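Long-range contacts in oxidized polyvinyl alcohol hydrolase (Pseudomonas sp., PDB 3WL7), which hydrolyses beta-diketones such as 4,6-nonanedione and cleaves oxidized polyvinyl alcohol in the second step of polyvinyl alcohol degradation: residues A[69-74]-A[124-129]; A[204-209]-A[229-234]; A[258-263]-A[270-275]. The protein carries 1 engineered substitution. All blocks are in the same frame, centred on the assembly; numbering follows the deposited sequence.

Interaction 1. Residues A[69-74]-A[124-129]; sequences TGSVES and WNWNPW. With P2D (pentane-2,4-dione), chain B.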
loop_
_atom_site.group_PDB
_atom_site.type_symbol
_atom_site.label_atom_id
_atom_site.label_comp_id
_atom_site.label_asym_id
_atom_site.label_seq_id
_atom_site.Cartn_x
_atom_site.Cartn_y
_atom_site.Cartn_z
ATOM N N THR A 69 0.937 -8.047 2.856
ATOM C CA THR A 69 -0.228 -8.515 3.614
ATOM C C THR A 69 -0.649 -7.470 4.660
ATOM O O THR A 69 -0.080 -6.369 4.733
ATOM C CB THR A 69 0.128 -9.866 4.276
ATOM O OG1 THR A 69 -1.086 -10.462 4.731
ATOM C CG2 THR A 69 1.147 -9.685 5.463
ATOM N N GLY A 70 -1.707 -7.786 5.423
ATOM C CA GLY A 70 -2.233 -6.903 6.454
ATOM C C GLY A 70 -1.845 -7.356 7.846
ATOM O O GLY A 70 -0.738 -7.804 8.077
ATOM N N SER A 71 -2.815 -7.262 8.746
ATOM C CA SER A 71 -2.587 -7.504 10.181
ATOM C C SER A 71 -2.595 -8.919 10.615
ATOM O O SER A 71 -1.775 -9.301 11.482
ATOM C CB SER A 71 -3.646 -6.717 10.978
ATOM O OG SER A 71 -3.486 -5.320 10.755
ATOM N N VAL A 72 -3.482 -9.706 10.001
ATOM C CA VAL A 72 -3.633 -11.122 10.353
ATOM C C VAL A 72 -3.199 -12.136 9.271
ATOM O O VAL A 72 -2.626 -13.175 9.600
ATOM C CB VAL A 72 -5.102 -11.370 10.743
ATOM C CG1 VAL A 72 -5.353 -12.907 10.957
ATOM C CG2 VAL A 72 -5.435 -10.536 11.970
ATOM N N GLU A 73 -3.414 -11.866 7.982
ATOM C CA GLU A 73 -2.969 -12.863 7.007
ATOM C C GLU A 73 -1.458 -12.948 6.912
ATOM O O GLU A 73 -0.785 -11.930 6.957
ATOM C CB GLU A 73 -3.495 -12.513 5.624
ATOM C CG GLU A 73 -5.008 -12.638 5.576
ATOM C CD GLU A 73 -5.594 -11.883 4.386
ATOM O OE1 GLU A 73 -5.240 -10.686 4.186
ATOM O OE2 GLU A 73 -6.458 -12.470 3.650
ATOM N N SER A 74 -0.926 -14.153 6.734
ATOM C CA SER A 74 0.544 -14.273 6.625
ATOM C C SER A 74 1.002 -13.810 5.260
ATOM O O SER A 74 0.212 -13.643 4.353
ATOM C CB SER A 74 0.984 -15.741 6.849
ATOM O OG SER A 74 0.464 -16.592 5.813
ATOM N N TRP A 124 5.483 4.181 16.350
ATOM C CA TRP A 124 4.665 3.699 15.237
ATOM C C TRP A 124 3.253 3.405 15.707
ATOM O O TRP A 124 2.999 2.889 16.847
ATOM C CB TRP A 124 5.277 2.418 14.626
ATOM C CG TRP A 124 6.585 2.725 13.995
ATOM C CD1 TRP A 124 7.828 2.486 14.520
ATOM C CD2 TRP A 124 6.782 3.453 12.774
ATOM N NE1 TRP A 124 8.791 3.018 13.673
ATOM C CE2 TRP A 124 8.166 3.625 12.607
ATOM C CE3 TRP A 124 5.915 3.978 11.823
ATOM C CZ2 TRP A 124 8.709 4.294 11.512
ATOM C CZ3 TRP A 124 6.449 4.648 10.717
ATOM C CH2 TRP A 124 7.836 4.801 10.573
ATOM N N ASN A 125 2.295 3.701 14.819
ATOM C CA ASN A 125 0.917 3.470 15.187
ATOM C C ASN A 125 0.418 2.012 15.288
ATOM O O ASN A 125 -0.350 1.637 16.228
ATOM C CB ASN A 125 -0.019 4.202 14.222
ATOM C CG ASN A 125 -1.472 4.134 14.702
ATOM O OD1 ASN A 125 -1.791 4.752 15.708
ATOM N ND2 ASN A 125 -2.303 3.391 14.025
ATOM N N TRP A 126 0.849 1.198 14.340
ATOM C CA TRP A 126 0.295 -0.161 14.185
ATOM C C TRP A 126 1.486 -1.089 13.872
ATOM O O TRP A 126 2.328 -0.760 13.019
ATOM C CB TRP A 126 -0.722 -0.076 13.026
ATOM C CG TRP A 126 -1.707 -1.211 13.050
ATOM C CD1 TRP A 126 -1.912 -2.137 12.084
ATOM C CD2 TRP A 126 -2.549 -1.570 14.150
ATOM N NE1 TRP A 126 -2.832 -3.084 12.513
ATOM C CE2 TRP A 126 -3.237 -2.754 13.783
ATOM C CE3 TRP A 126 -2.792 -0.997 15.408
ATOM C CZ2 TRP A 126 -4.161 -3.390 14.640
ATOM C CZ3 TRP A 126 -3.713 -1.630 16.263
ATOM C CH2 TRP A 126 -4.376 -2.808 15.867
ATOM N N ASN A 127 1.565 -2.265 14.520
ATOM C CA ASN A 127 2.737 -3.120 14.407
ATOM C C ASN A 127 3.053 -3.914 13.125
ATOM O O ASN A 127 4.208 -4.225 12.912
ATOM C CB ASN A 127 2.697 -4.121 15.597
ATOM C CG ASN A 127 4.059 -4.547 16.054
ATOM O OD1 ASN A 127 4.965 -3.751 16.126
ATOM N ND2 ASN A 127 4.201 -5.823 16.401
ATOM N N PRO A 128 2.064 -4.220 12.248
ATOM C CA PRO A 128 2.380 -4.997 11.043
ATOM C C PRO A 128 3.449 -4.392 10.128
ATOM O O PRO A 128 4.311 -5.092 9.604
ATOM C CB PRO A 128 1.031 -5.131 10.321
ATOM C CG PRO A 128 0.064 -5.164 11.475
ATOM C CD PRO A 128 0.593 -4.112 12.450
ATOM N N TRP A 129 3.390 -3.075 9.959
ATOM C CA TRP A 129 4.340 -2.361 9.107
ATOM C C TRP A 129 4.605 -1.012 9.752
ATOM O O TRP A 129 3.814 -0.524 10.571
ATOM C CB TRP A 129 3.752 -2.062 7.699
ATOM C CG TRP A 129 3.299 -3.330 6.919
ATOM C CD1 TRP A 129 1.986 -3.764 6.728
ATOM C CD2 TRP A 129 4.135 -4.271 6.220
ATOM N NE1 TRP A 129 1.987 -4.905 5.955
ATOM C CE2 TRP A 129 3.277 -5.232 5.627
ATOM C CE3 TRP A 129 5.538 -4.393 6.036
ATOM C CZ2 TRP A 129 3.753 -6.308 4.866
ATOM C CZ3 TRP A 129 6.009 -5.470 5.278
ATOM C CH2 TRP A 129 5.112 -6.415 4.702
HETATM C C1 P2D B . -5.969 -1.737 11.195
HETATM C C2 P2D B . -5.799 -0.415 11.953
HETATM C C3 P2D B . -6.137 -0.338 13.438
HETATM C C4 P2D B . -5.780 1.027 14.031
HETATM C C5 P2D B . -6.422 1.515 15.348
HETATM O O2 P2D B . -5.396 0.589 11.349
HETATM O O4 P2D B . -4.951 1.745 13.470
#
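Thr-69 and Ser-71, in the loop between strand 62-68 and helix 75-80, meet Trp-126 and Trp-129 of the long loop that follows strand 96-100 in a buried loop-to-loop contact held by two indole N-H groups. Trp-129 NE1 donates to Thr-69 O at 2.8 Å; the oxygen lies in the indole plane at its edge, while the donor is tilted 34° from the carbonyl plane. Trp-126 turns its own N-H to a side chain: NE1 reaches Ser-71 OG at 2.9 Å, almost straight at 169°, again in the ring plane. Tryptophan suits both places, since it brings a broad apolar surface together with a single donor for a buried oxygen. Ser-71 swings OG to the side opposite its own carbonyl carbon (chi1 -63°), which brings it to the indole edge; Ser-71 OG is also hydrogen-bonded to OD1 of OCS at position 177, the modified cysteine at a charge-relay position assigned by similarity. Pro-128 packs between the two bonds, its CG 3.6 Å from Ser-71 OG and its CB 3.9 Å from Gly-70 O. Within the first loop, Thr-69 OG1 donates to Glu-73 O at 2.7 Å and keeps the chain turned before Ser-74 caps the helix. One face of Trp-126 carries the pentane-2,4-dione, whose C3 lies over the centre of the ring, and Asn-125 ND2 adds a weak hydrogen bond to ligand O4. In alpha/beta-hydrolases the loop after the third strand, here 62-68, commonly contributes to the oxyanion hole beside the nucleophile; the arrangement is consistent with such a pocket.

Interaction 2. Residues A[204-209]-A[229-234]; sequences WYVTSD and KIHQGR. With P2D (pentane-2,4-dione), chain B.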
loop_
_atom_site.group_PDB
_atom_site.type_symbol
_atom_site.label_atom_id
_atom_site.label_comp_id
_atom_site.label_asym_id
_atom_site.label_seq_id
_atom_site.Cartn_x
_atom_site.Cartn_y
_atom_site.Cartn_z
ATOM N N TRP A 204 -5.342 6.472 6.338
ATOM C CA TRP A 204 -4.697 7.750 6.102
ATOM C C TRP A 204 -4.361 8.382 7.485
ATOM O O TRP A 204 -3.442 9.169 7.618
ATOM C CB TRP A 204 -5.626 8.674 5.333
ATOM C CG TRP A 204 -4.923 9.832 4.653
ATOM C CD1 TRP A 204 -4.907 11.146 5.056
ATOM C CD2 TRP A 204 -4.161 9.762 3.443
ATOM N NE1 TRP A 204 -4.163 11.902 4.157
ATOM C CE2 TRP A 204 -3.702 11.076 3.157
ATOM C CE3 TRP A 204 -3.808 8.711 2.575
ATOM C CZ2 TRP A 204 -2.908 11.376 2.024
ATOM C CZ3 TRP A 204 -3.023 8.988 1.454
ATOM C CH2 TRP A 204 -2.583 10.318 1.179
ATOM N N TYR A 205 -5.096 7.983 8.508
ATOM C CA TYR A 205 -4.925 8.496 9.888
ATOM C C TYR A 205 -5.071 10.010 9.860
ATOM O O TYR A 205 -4.193 10.771 10.301
ATOM C CB TYR A 205 -3.571 8.119 10.454
ATOM C CG TYR A 205 -3.264 6.644 10.527
ATOM C CD1 TYR A 205 -4.113 5.760 11.215
ATOM C CD2 TYR A 205 -2.054 6.152 9.995
ATOM C CE1 TYR A 205 -3.733 4.387 11.396
ATOM C CE2 TYR A 205 -1.668 4.793 10.175
ATOM C CZ TYR A 205 -2.517 3.940 10.878
ATOM O OH TYR A 205 -2.123 2.628 11.090
ATOM N N VAL A 206 -6.230 10.421 9.360
ATOM C CA VAL A 206 -6.499 11.846 9.203
ATOM C C VAL A 206 -6.207 12.663 10.486
ATOM O O VAL A 206 -6.557 12.268 11.624
ATOM C CB VAL A 206 -7.957 12.062 8.740
ATOM C CG1 VAL A 206 -8.344 13.569 8.847
ATOM C CG2 VAL A 206 -8.085 11.582 7.313
ATOM N N THR A 207 -5.528 13.799 10.294
ATOM C CA THR A 207 -5.236 14.725 11.415
ATOM C C THR A 207 -5.779 16.102 11.053
ATOM O O THR A 207 -6.286 16.323 9.965
ATOM C CB THR A 207 -3.713 14.940 11.636
ATOM O OG1 THR A 207 -3.144 15.615 10.489
ATOM C CG2 THR A 207 -3.032 13.600 11.844
ATOM N N SER A 208 -5.685 17.032 11.998
ATOM C CA SER A 208 -6.048 18.418 11.663
ATOM C C SER A 208 -4.972 18.994 10.757
ATOM O O SER A 208 -3.877 18.443 10.625
ATOM C CB SER A 208 -6.053 19.238 12.946
ATOM O OG SER A 208 -6.973 18.644 13.847
ATOM N N ASP A 209 -5.242 20.168 10.170
ATOM C CA ASP A 209 -4.215 20.765 9.305
ATOM C C ASP A 209 -2.890 21.037 10.029
ATOM O O ASP A 209 -1.827 21.033 9.391
ATOM C CB ASP A 209 -4.732 22.095 8.738
ATOM C CG ASP A 209 -5.797 21.912 7.686
ATOM O OD1 ASP A 209 -5.947 20.793 7.117
ATOM O OD2 ASP A 209 -6.483 22.935 7.387
ATOM N N LYS A 229 -11.844 17.945 0.551
ATOM C CA LYS A 229 -10.601 18.657 0.818
ATOM C C LYS A 229 -9.426 17.734 0.992
ATOM O O LYS A 229 -9.600 16.549 1.263
ATOM C CB LYS A 229 -10.723 19.528 2.064
ATOM C CG LYS A 229 -10.959 18.829 3.326
ATOM C CD LYS A 229 -10.486 19.739 4.560
ATOM C CE LYS A 229 -8.984 19.700 4.723
ATOM N NZ LYS A 229 -8.365 20.516 5.792
ATOM N N ILE A 230 -8.238 18.302 0.858
ATOM C CA ILE A 230 -7.028 17.509 1.118
ATOM C C ILE A 230 -6.822 17.516 2.628
ATOM O O ILE A 230 -6.717 18.574 3.247
ATOM C CB ILE A 230 -5.840 18.099 0.402
ATOM C CG1 ILE A 230 -6.033 17.812 -1.106
ATOM C CG2 ILE A 230 -4.506 17.480 0.938
ATOM C CD1 ILE A 230 -4.979 18.544 -2.027
ATOM N N HIS A 231 -6.791 16.330 3.222
ATOM C CA HIS A 231 -6.595 16.166 4.658
ATOM C C HIS A 231 -5.208 15.645 4.960
ATOM O O HIS A 231 -4.715 14.763 4.266
ATOM C CB HIS A 231 -7.571 15.145 5.237
ATOM C CG HIS A 231 -8.985 15.589 5.201
ATOM N ND1 HIS A 231 -9.592 16.222 6.276
ATOM C CD2 HIS A 231 -9.918 15.528 4.221
ATOM C CE1 HIS A 231 -10.835 16.534 5.949
ATOM N NE2 HIS A 231 -11.060 16.127 4.715
ATOM N N GLN A 232 -4.565 16.273 5.947
ATOM C CA GLN A 232 -3.273 15.785 6.458
ATOM C C GLN A 232 -3.501 14.424 7.126
ATOM O O GLN A 232 -4.647 14.022 7.463
ATOM C CB GLN A 232 -2.738 16.781 7.491
ATOM C CG GLN A 232 -2.513 18.162 6.876
ATOM C CD GLN A 232 -1.475 18.155 5.774
ATOM O OE1 GLN A 232 -0.408 17.582 5.937
ATOM N NE2 GLN A 232 -1.781 18.816 4.641
ATOM N N GLY A 233 -2.429 13.659 7.292
ATOM C CA GLY A 233 -2.614 12.368 7.969
ATOM C C GLY A 233 -1.310 11.782 8.491
ATOM O O GLY A 233 -0.242 12.044 7.915
ATOM N N ARG A 234 -1.402 10.981 9.563
ATOM C CA ARG A 234 -0.256 10.318 10.177
ATOM C C ARG A 234 0.394 9.241 9.302
ATOM O O ARG A 234 1.511 8.803 9.599
ATOM C CB ARG A 234 -0.677 9.712 11.528
ATOM C CG ARG A 234 -1.106 10.804 12.503
ATOM C CD ARG A 234 -1.387 10.199 13.862
ATOM N NE ARG A 234 -2.690 9.532 13.888
ATOM C CZ ARG A 234 -2.879 8.286 14.310
ATOM N NH1 ARG A 234 -1.854 7.544 14.712
ATOM N NH2 ARG A 234 -4.115 7.790 14.446
HETATM C C1 P2D B . -5.969 -1.737 11.195
HETATM C C2 P2D B . -5.799 -0.415 11.953
HETATM C C3 P2D B . -6.137 -0.338 13.438
HETATM C C4 P2D B . -5.780 1.027 14.031
HETATM C C5 P2D B . -6.422 1.515 15.348
HETATM O O2 P2D B . -5.396 0.589 11.349
HETATM O O4 P2D B . -4.951 1.745 13.470
HETATM O O HOH W 1 -5.120 10.986 13.538
HETATM O O HOH W 2 -5.960 18.122 7.478
HETATM O O HOH W 3 -8.680 17.071 8.756
HETATM O O HOH W 4 -4.454 20.030 4.534
#
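The guanidinium of Arg-234 lays one face against Tyr-205, whose CB stands 3.6 Å above its plane and off its centre, and it takes water 1 in its plane at the edge, where NE donates to that water. A bend of the arginine chain at chi3 (-78°) brings the group there. The tyrosine ring is turned 32° from the guanidinium, and at its edge, in the ring plane, lies pentane-2,4-dione O4. Tyr-205 OH is hydrogen-bonded to Glu-131, and Arg-234 NH1 to Arg-133 O and Asn-125 OD1. The His-231 ring has Lys-229 CD over one face and water 3 in plane at ND1, while NE2 bonds Ala-226 O. Trp-204 sends NE1 to His-231 O at 2.9 Å, the oxygen tilted 18° from the indole plane. Between these groups the backbones form a single beta bridge, Val-206 with Gly-233, made by Arg-234 N to Tyr-205 O at 2.9 Å and Thr-207 N to Gln-232 O at 3.0 Å. Glycine suits position 233 because a side-chain carbon there would collide with Trp-204 O; Gly-233 CA makes a CA-H...O contact with that oxygen at 3.3 Å. Lys-229 NZ meets exposed Asp-209 OD1 on the syn side of the carboxylate at 2.8 Å, a salt bridge. An alanine in place of Tyr-205 keeps CB against the guanidinium but would probably leave Glu-131 without this hydroxyl mate and open a gap beside ligand O4. Spanning helix 216-225 between the sixth and seventh strands, the contact closes an excursion where alpha/beta-hydrolases often carry inserted cap segments.

Interaction 3. Residues A[258-263]-A[270-275]; sequences DLWNCT and FLCADY. With P2D (pentane-2,4-dione), chain B.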
loop_
_atom_site.group_PDB
_atom_site.type_symbol
_atom_site.label_atom_id
_atom_site.label_comp_id
_atom_site.label_asym_id
_atom_site.label_seq_id
_atom_site.Cartn_x
_atom_site.Cartn_y
_atom_site.Cartn_z
ATOM N N ASP A 258 -16.600 -2.058 4.705
ATOM C CA ASP A 258 -15.120 -1.964 4.767
ATOM C C ASP A 258 -14.734 -1.170 6.044
ATOM O O ASP A 258 -14.550 0.045 6.018
ATOM C CB ASP A 258 -14.641 -1.304 3.493
ATOM C CG ASP A 258 -13.143 -1.347 3.340
ATOM O OD1 ASP A 258 -12.495 -1.866 4.260
ATOM O OD2 ASP A 258 -12.651 -0.842 2.300
ATOM N N LEU A 259 -14.636 -1.929 7.145
ATOM C CA LEU A 259 -14.411 -1.433 8.496
ATOM C C LEU A 259 -13.502 -2.409 9.212
ATOM O O LEU A 259 -13.453 -3.576 8.804
ATOM C CB LEU A 259 -15.752 -1.473 9.229
ATOM C CG LEU A 259 -16.862 -0.599 8.625
ATOM C CD1 LEU A 259 -18.201 -0.995 9.338
ATOM C CD2 LEU A 259 -16.577 0.867 8.759
ATOM N N TRP A 260 -12.824 -1.990 10.284
ATOM C CA TRP A 260 -11.993 -2.937 11.046
ATOM C C TRP A 260 -12.288 -2.799 12.517
ATOM O O TRP A 260 -12.420 -1.697 13.018
ATOM C CB TRP A 260 -10.466 -2.662 10.818
ATOM C CG TRP A 260 -9.507 -3.622 11.561
ATOM C CD1 TRP A 260 -8.689 -3.320 12.631
ATOM C CD2 TRP A 260 -9.241 -4.998 11.239
ATOM N NE1 TRP A 260 -7.923 -4.426 12.974
ATOM C CE2 TRP A 260 -8.249 -5.464 12.140
ATOM C CE3 TRP A 260 -9.741 -5.877 10.285
ATOM C CZ2 TRP A 260 -7.758 -6.784 12.102
ATOM C CZ3 TRP A 260 -9.255 -7.199 10.248
ATOM C CH2 TRP A 260 -8.280 -7.628 11.150
ATOM N N ASN A 261 -12.454 -3.939 13.176
ATOM C CA ASN A 261 -12.662 -3.943 14.602
ATOM C C ASN A 261 -11.399 -4.505 15.173
ATOM O O ASN A 261 -10.978 -5.609 14.834
ATOM C CB ASN A 261 -13.809 -4.863 14.989
ATOM C CG ASN A 261 -15.111 -4.421 14.377
ATOM O OD1 ASN A 261 -15.736 -5.153 13.604
ATOM N ND2 ASN A 261 -15.510 -3.225 14.675
ATOM N N CYS A 262 -10.854 -3.736 16.100
ATOM C CA CYS A 262 -9.653 -4.070 16.861
ATOM C C CYS A 262 -10.058 -5.065 17.962
ATOM O O CYS A 262 -11.237 -5.320 18.203
ATOM C CB CYS A 262 -9.123 -2.803 17.516
ATOM S SG CYS A 262 -8.158 -1.736 16.342
ATOM N N THR A 263 -9.060 -5.605 18.637
ATOM C CA THR A 263 -9.302 -6.556 19.702
ATOM C C THR A 263 -8.563 -6.096 20.951
ATOM O O THR A 263 -7.369 -5.833 20.917
ATOM C CB THR A 263 -8.797 -7.955 19.298
ATOM O OG1 THR A 263 -9.436 -8.332 18.071
ATOM C CG2 THR A 263 -9.094 -8.998 20.419
ATOM N N PHE A 270 -13.931 -3.920 19.020
ATOM C CA PHE A 270 -14.504 -2.579 18.928
ATOM C C PHE A 270 -14.048 -1.914 17.630
ATOM O O PHE A 270 -12.939 -2.140 17.159
ATOM C CB PHE A 270 -14.137 -1.674 20.125
ATOM C CG PHE A 270 -12.686 -1.318 20.232
ATOM C CD1 PHE A 270 -12.217 -0.109 19.721
ATOM C CD2 PHE A 270 -11.765 -2.208 20.808
ATOM C CE1 PHE A 270 -10.852 0.203 19.777
ATOM C CE2 PHE A 270 -10.381 -1.916 20.870
ATOM C CZ PHE A 270 -9.922 -0.705 20.351
ATOM N N LEU A 271 -14.917 -1.093 17.058
ATOM C CA LEU A 271 -14.578 -0.420 15.795
ATOM C C LEU A 271 -13.418 0.545 15.955
ATOM O O LEU A 271 -13.439 1.432 16.824
ATOM C CB LEU A 271 -15.801 0.372 15.293
ATOM C CG LEU A 271 -15.685 1.109 13.951
ATOM C CD1 LEU A 271 -15.484 0.075 12.798
ATOM C CD2 LEU A 271 -16.963 1.908 13.692
ATOM N N CYS A 272 -12.400 0.431 15.099
ATOM C CA CYS A 272 -11.278 1.323 15.236
ATOM C C CYS A 272 -10.797 1.908 13.922
ATOM O O CYS A 272 -9.862 2.733 13.915
ATOM C CB CYS A 272 -10.108 0.626 15.937
ATOM S SG CYS A 272 -9.558 -0.838 15.089
ATOM N N ALA A 273 -11.406 1.482 12.807
ATOM C CA ALA A 273 -11.014 2.067 11.523
ATOM C C ALA A 273 -12.181 1.959 10.552
ATOM O O ALA A 273 -12.858 0.927 10.527
ATOM C CB ALA A 273 -9.807 1.343 10.933
ATOM N N ASP A 274 -12.400 3.027 9.782
ATOM C CA ASP A 274 -13.456 3.043 8.763
ATOM C C ASP A 274 -12.728 3.473 7.485
ATOM O O ASP A 274 -12.145 4.550 7.452
ATOM C CB ASP A 274 -14.525 4.067 9.187
ATOM C CG ASP A 274 -15.637 4.222 8.163
ATOM O OD1 ASP A 274 -15.450 3.808 7.004
ATOM O OD2 ASP A 274 -16.699 4.787 8.544
ATOM N N TYR A 275 -12.777 2.641 6.446
ATOM C CA TYR A 275 -12.006 2.962 5.242
ATOM C C TYR A 275 -12.660 3.886 4.250
ATOM O O TYR A 275 -12.057 4.256 3.219
ATOM C CB TYR A 275 -11.507 1.640 4.625
ATOM C CG TYR A 275 -10.620 0.961 5.641
ATOM C CD1 TYR A 275 -11.155 0.080 6.600
ATOM C CD2 TYR A 275 -9.275 1.282 5.726
ATOM C CE1 TYR A 275 -10.370 -0.455 7.619
ATOM C CE2 TYR A 275 -8.486 0.762 6.744
ATOM C CZ TYR A 275 -9.033 -0.101 7.679
ATOM O OH TYR A 275 -8.281 -0.647 8.701
HETATM C C1 P2D B . -5.969 -1.737 11.195
HETATM C C2 P2D B . -5.799 -0.415 11.953
HETATM C C3 P2D B . -6.137 -0.338 13.438
HETATM C C4 P2D B . -5.780 1.027 14.031
HETATM C C5 P2D B . -6.422 1.515 15.348
HETATM O O2 P2D B . -5.396 0.589 11.349
HETATM O O4 P2D B . -4.951 1.745 13.470
HETATM O O HOH W 5 -16.352 1.834 4.910
#
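Trp-260 O receives two backbone N-H groups from the neighbouring strand: Cys-272 N at 3.0 Å, in the carbonyl plane and nearly straight, and Ala-273 N in a weaker bond at 3.3 Å. Two residues thus face one, the signature of a classic beta bulge, and the register moves by one between Trp-260 and Asn-261. Trp-260 N completes the exchange by donating to Ala-273 O. Beyond the bulge Cys-262 and Phe-270 form a hydrogen-bonded pair. A disulfide reinforces this antiparallel hairpin: Cys-262 SG is bonded to Cys-272 SG at 2.1 Å with a chi3 of 86°, close to the relaxed right angle, and it lies on the ligand side, where both sulfurs approach C3 of pentane-2,4-dione. Cys-262 CB also rests over one face of Phe-270, 4.0 Å from the ring centroid, in a CH-pi contact. Trp-260 holds CG opposite its backbone N (chi1 -179°), which carries CD1 to 3.6 Å from Cys-272 SG and to ligand C1; a broad indole suits this pocket wall. Asp-258, after strand 247-253, is hydrogen-bonded through OD1 to His-303, after strand 292-298, a placement resembling the acid-histidine pair of an alpha/beta-hydrolase triad. The histidine ring stacks on Tyr-275, whose CD1 lies 3.3 Å from Asp-258 OD1, the carboxylate and tyrosine planes being 20° apart. Tyr-275 N donates to Asp-258 O at 3.2 Å. On the other face of the hairpin Leu-259 runs alongside Asp-274, its CD2 3.5 Å from the carboxylate CG. Asp-274 suits its place by capping helix 275-288 through OD1 while OD2 forms a salt bridge with Arg-220.

In the fold
From the N terminus, interaction 1 joins the loop after strand 62-68 to the loop beyond strand 96-100, closing a span of 49 residues. Interaction 2 then closes the shorter excursion around helix 216-225, between strands 196-199 and 247-253, and interaction 3 closes a beta hairpin just before helix 275-288. The three follow in series, none nesting in or crossing another. In space they converge on pentane-2,4-dione. Asn-125 links interaction 1 to interaction 2 through Arg-234 and Tyr-205, whereas Trp-126 packs against Cys-262 and Trp-260 of interaction 3. Interactions 2 and 3 do not touch, their nearest atoms being about 7 Å apart, yet both reach the ligand.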